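PDB 3UOI: bacterioferritin from Mycobacterium tuberculosis, which probably stores iron, oxidising Fe(2+) with dioxygen at its ferroxidase centres and laying down the ferric mineral inside a haem-binding shell of 24 subunits. Local coordinates for residues 119-122 and 123-127; 7-10 and 11-15. One frame throughout, in Å; residues are numbered along the deposited sequence.

In the fold
Both contacts are short helical stretches of about two and a half turns in two helices of the ferritin four-helix bundle. Contact 2 lies at the start of helix 7-36; contact 1 follows near the start of helix 116-146. Their centres are about 14 Å apart, and they meet directly: L122 CD1 lies 3.8 Å from L12 CD2, and L122 CD2 packs on L13. Contact 1 is the more buried and reaches two other subunits, with a buried glutamate paired to arginines of two chains. No other chain touches contact 2, whose outer face carries a long D8-R11 pair at the surface. Leucines face the bundle in both, with I125 in contact 1 and V9 in contact 2.

Contact 1. Residues 119-122 and 123-127; sequences AVLL and EKIVA
E123 N gives its hydrogen to A119 O at 2.8 Å, the shortest of four successive i to i+4 bonds that carry helix 116-146 through these turns. It is also the most bent of them, with an N-H...O angle of 143°; the other three, to V120, L121 and L122 carbonyls, are straighter. The same residue leans its side chain back over the acceptor, CG lying 3.4 Å from A119 O. Its first torsion is unusual (chi1 -93°), and beyond CG the chain is extended, which carries the carboxylate back along the helix until E123 OE1 is 4.2 Å from V120 CG2. The polar partners of that carboxylate lie outside these turns: OE2 forms salt bridges with R111 of its own chain and with R111 of a second subunit.

K124, on a more exposed flank, also reaches backward. Its CG sits 3.5 Å from V120 O, and its extended chain passes obliquely across V120, bringing NZ to within 3.8 Å of V120 CG1. V120 itself packs on E123 of a third subunit.

Within the stretch, the contacts on the bundle side are apolar. I125 turns CG1 anti to its carbonyl carbon (chi1 -65°), which lays that branch over L121 O and points CD1 back at two leucines; it stands 4.3 Å from L121 CD1 and equally far from L122 CD2. I125 also touches H56 and E20, both predicted iron ligands, so its side chain probably helps line the predicted ferroxidase centre. These turns thus serve two environments: hydrocarbon toward the predicted diiron site, and, where subunits meet, a buried carboxylate that two arginines probably keep ionised.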
loop_
_atom_site.group_PDB
_atom_site.type_symbol
_atom_site.label_atom_id
_atom_site.label_comp_id
_atom_site.label_asym_id
_atom_site.label_seq_id
_atom_site.Cartn_x
_atom_site.Cartn_y
_atom_site.Cartn_z
ATOM N N ALA A 119 -28.871 -33.215 -28.428
ATOM C CA ALA A 119 -28.730 -32.550 -29.690
ATOM C C ALA A 119 -27.900 -31.293 -29.434
ATOM O O ALA A 119 -27.086 -30.965 -30.223
ATOM C CB ALA A 119 -30.021 -32.202 -30.265
ATOM N N VAL A 120 -28.155 -30.623 -28.321
ATOM C CA VAL A 120 -27.474 -29.383 -28.009
ATOM C C VAL A 120 -25.987 -29.574 -27.809
ATOM O O VAL A 120 -25.188 -28.879 -28.349
ATOM C CB VAL A 120 -28.151 -28.553 -26.894
ATOM C CG1 VAL A 120 -27.314 -27.385 -26.503
ATOM C CG2 VAL A 120 -29.446 -28.041 -27.375
ATOM N N LEU A 121 -25.634 -30.615 -27.122
ATOM C CA LEU A 121 -24.252 -30.920 -26.998
ATOM C C LEU A 121 -23.595 -31.190 -28.384
ATOM O O LEU A 121 -22.533 -30.752 -28.647
ATOM C CB LEU A 121 -24.096 -32.109 -26.087
ATOM C CG LEU A 121 -22.749 -32.794 -26.056
ATOM C CD1 LEU A 121 -21.719 -31.883 -25.597
ATOM C CD2 LEU A 121 -22.790 -33.979 -25.246
ATOM N N LEU A 122 -24.275 -31.919 -29.240
ATOM C CA LEU A 122 -23.750 -32.249 -30.530
ATOM C C LEU A 122 -23.647 -31.001 -31.373
ATOM O O LEU A 122 -22.780 -30.871 -32.173
ATOM C CB LEU A 122 -24.523 -33.370 -31.142
ATOM C CG LEU A 122 -24.512 -34.610 -30.254
ATOM C CD1 LEU A 122 -25.344 -35.691 -30.739
ATOM C CD2 LEU A 122 -23.138 -35.111 -30.014
ATOM N N GLU A 123 -24.573 -30.096 -31.151
ATOM C CA GLU A 123 -24.637 -28.843 -31.849
ATOM C C GLU A 123 -23.388 -27.997 -31.584
ATOM O O GLU A 123 -22.799 -27.422 -32.482
ATOM C CB GLU A 123 -25.902 -28.080 -31.486
ATOM C CG GLU A 123 -27.056 -28.324 -32.417
ATOM C CD GLU A 123 -28.335 -27.647 -32.009
ATOM O OE1 GLU A 123 -28.300 -26.729 -31.208
ATOM O OE2 GLU A 123 -29.369 -28.073 -32.474
ATOM N N LYS A 124 -22.989 -27.973 -30.331
ATOM C CA LYS A 124 -21.766 -27.293 -29.933
ATOM C C LYS A 124 -20.521 -27.885 -30.547
ATOM O O LYS A 124 -19.703 -27.177 -31.044
ATOM C CB LYS A 124 -21.687 -27.193 -28.407
ATOM C CG LYS A 124 -22.805 -26.420 -27.912
ATOM C CD LYS A 124 -22.968 -26.297 -26.466
ATOM C CE LYS A 124 -23.804 -25.081 -26.200
ATOM N NZ LYS A 124 -24.654 -25.101 -25.003
ATOM N N ILE A 125 -20.437 -29.189 -30.568
ATOM C CA ILE A 125 -19.305 -29.892 -31.136
ATOM C C ILE A 125 -19.101 -29.614 -32.619
ATOM O O ILE A 125 -18.006 -29.424 -33.096
ATOM C CB ILE A 125 -19.436 -31.377 -30.912
ATOM C CG1 ILE A 125 -19.371 -31.695 -29.434
ATOM C CG2 ILE A 125 -18.447 -32.140 -31.736
ATOM C CD1 ILE A 125 -19.442 -33.011 -29.106
ATOM N N VAL A 126 -20.205 -29.566 -33.324
ATOM C CA VAL A 126 -20.216 -29.274 -34.710
ATOM C C VAL A 126 -19.681 -27.889 -34.987
ATOM O O VAL A 126 -18.942 -27.697 -35.925
ATOM C CB VAL A 126 -21.613 -29.377 -35.316
ATOM C CG1 VAL A 126 -21.704 -28.457 -36.476
ATOM C CG2 VAL A 126 -21.909 -30.784 -35.725
ATOM N N ALA A 127 -20.072 -26.928 -34.156
ATOM C CA ALA A 127 -19.586 -25.581 -34.351
ATOM C C ALA A 127 -18.057 -25.518 -34.179
ATOM O O ALA A 127 -17.328 -24.939 -34.989
ATOM C CB ALA A 127 -20.286 -24.625 -33.454
#

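Contact 2. Residues 7-10 and 11-15; sequences PDVL and RLLNE
V9 and L13 lie side by side and point the same way, forming the tight inner side of these first turns of helix 7-36. V9 holds CG1 anti to its backbone N (chi1 179°), and that methyl comes 3.9 Å from L13 CD1. Beneath them L13 N bonds to V9 O at 2.9 Å, while L13 CG rests on the same oxygen at 3.4 Å, so the carbonyl is covered by the residue that donates to it. L10 adds a looser apolar touch, its CD2 4.3 Å from L13 CD1, and its own carbonyl receives N14 N in a nearly straight bond.

The outer side is held far more slackly. R11 runs off with CG anti to its backbone N, then bends at chi3 (54°), which folds the guanidinium back beside the aspartate D8. Its NH2 approaches D8 OD1 at 3.6 Å, a long salt bridge made at the edge of the guanidinium, with the two planar groups turned 65° apart rather than set flat against each other. That poor alignment suggests a mostly electrostatic attraction in a solvent-facing place. The aspartate's stronger partner is K113, which reaches its other oxygen, OD2.

N14 fixes its amide by bonding N72 N and L70 O, while V9 and L12 lie against C110 of helix 85-112, and L13 against R63 and I64 of helix 40-66. The leucines L12 and L13 also pack on helix 116-146, so the inner side of these opening turns is packed against all three other long helices of the bundle.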
loop_
_atom_site.group_PDB
_atom_site.type_symbol
_atom_site.label_atom_id
_atom_site.label_comp_id
_atom_site.label_asym_id
_atom_site.label_seq_id
_atom_site.Cartn_x
_atom_site.Cartn_y
_atom_site.Cartn_z
ATOM N N PRO A 7 -31.971 -45.420 -27.295
ATOM C CA PRO A 7 -30.877 -46.267 -27.734
ATOM C C PRO A 7 -30.175 -45.846 -29.001
ATOM O O PRO A 7 -29.027 -46.100 -29.043
ATOM C CB PRO A 7 -31.545 -47.617 -27.890
ATOM C CG PRO A 7 -32.610 -47.585 -26.988
ATOM C CD PRO A 7 -33.170 -46.209 -27.071
ATOM N N ASP A 8 -30.847 -45.290 -30.000
ATOM C CA ASP A 8 -30.203 -44.754 -31.193
ATOM C C ASP A 8 -29.322 -43.556 -30.801
ATOM O O ASP A 8 -28.294 -43.372 -31.351
ATOM C CB ASP A 8 -31.184 -44.290 -32.277
ATOM C CG ASP A 8 -32.186 -45.323 -32.679
ATOM O OD1 ASP A 8 -32.011 -46.469 -32.396
ATOM O OD2 ASP A 8 -33.159 -44.957 -33.315
ATOM N N VAL A 9 -29.798 -42.749 -29.853
ATOM C CA VAL A 9 -29.029 -41.629 -29.397
ATOM C C VAL A 9 -27.752 -42.075 -28.724
ATOM O O VAL A 9 -26.745 -41.495 -28.922
ATOM C CB VAL A 9 -29.766 -40.666 -28.468
ATOM C CG1 VAL A 9 -28.840 -39.555 -28.053
ATOM C CG2 VAL A 9 -30.963 -40.095 -29.109
ATOM N N LEU A 10 -27.845 -43.091 -27.894
ATOM C CA LEU A 10 -26.698 -43.605 -27.203
ATOM C C LEU A 10 -25.657 -44.182 -28.151
ATOM O O LEU A 10 -24.520 -43.910 -28.020
ATOM C CB LEU A 10 -27.115 -44.591 -26.136
ATOM C CG LEU A 10 -27.661 -44.006 -24.831
ATOM C CD1 LEU A 10 -28.145 -45.078 -23.914
ATOM C CD2 LEU A 10 -26.646 -43.107 -24.116
ATOM N N ARG A 11 -26.057 -44.907 -29.151
ATOM C CA ARG A 11 -25.090 -45.374 -30.108
ATOM C C ARG A 11 -24.403 -44.176 -30.743
ATOM O O ARG A 11 -23.251 -44.209 -31.027
ATOM C CB ARG A 11 -25.768 -46.172 -31.217
ATOM C CG ARG A 11 -24.889 -47.159 -31.897
ATOM C CD ARG A 11 -25.654 -48.315 -32.473
ATOM N NE ARG A 11 -26.684 -47.808 -33.330
ATOM C CZ ARG A 11 -27.967 -47.749 -33.033
ATOM N NH1 ARG A 11 -28.440 -48.216 -31.888
ATOM N NH2 ARG A 11 -28.783 -47.211 -33.909
ATOM N N LEU A 12 -25.172 -43.151 -31.005
ATOM C CA LEU A 12 -24.669 -41.990 -31.697
ATOM C C LEU A 12 -23.600 -41.310 -30.852
ATOM O O LEU A 12 -22.587 -40.913 -31.338
ATOM C CB LEU A 12 -25.815 -41.058 -32.025
ATOM C CG LEU A 12 -25.460 -39.640 -32.379
ATOM C CD1 LEU A 12 -24.886 -39.610 -33.689
ATOM C CD2 LEU A 12 -26.641 -38.850 -32.331
ATOM N N LEU A 13 -23.901 -41.211 -29.578
ATOM C CA LEU A 13 -23.059 -40.613 -28.608
ATOM C C LEU A 13 -21.789 -41.390 -28.475
ATOM O O LEU A 13 -20.748 -40.827 -28.523
ATOM C CB LEU A 13 -23.802 -40.481 -27.269
ATOM C CG LEU A 13 -24.834 -39.344 -27.146
ATOM C CD1 LEU A 13 -25.607 -39.282 -25.855
ATOM C CD2 LEU A 13 -24.214 -38.036 -27.435
ATOM N N ASN A 14 -21.894 -42.694 -28.367
ATOM C CA ASN A 14 -20.732 -43.553 -28.246
ATOM C C ASN A 14 -19.858 -43.533 -29.485
ATOM O O ASN A 14 -18.698 -43.671 -29.410
ATOM C CB ASN A 14 -21.062 -44.960 -27.812
ATOM C CG ASN A 14 -20.990 -45.129 -26.360
ATOM O OD1 ASN A 14 -19.969 -44.927 -25.771
ATOM N ND2 ASN A 14 -22.067 -45.522 -25.769
ATOM N N GLU A 15 -20.507 -43.374 -30.612
ATOM C CA GLU A 15 -19.826 -43.270 -31.856
ATOM C C GLU A 15 -18.968 -42.023 -31.866
ATOM O O GLU A 15 -17.883 -42.043 -32.305
ATOM C CB GLU A 15 -20.832 -43.166 -32.986
ATOM C CG GLU A 15 -21.124 -44.426 -33.679
ATOM C CD GLU A 15 -22.009 -44.208 -34.856
ATOM O OE1 GLU A 15 -23.140 -44.658 -34.804
ATOM O OE2 GLU A 15 -21.560 -43.579 -35.818
#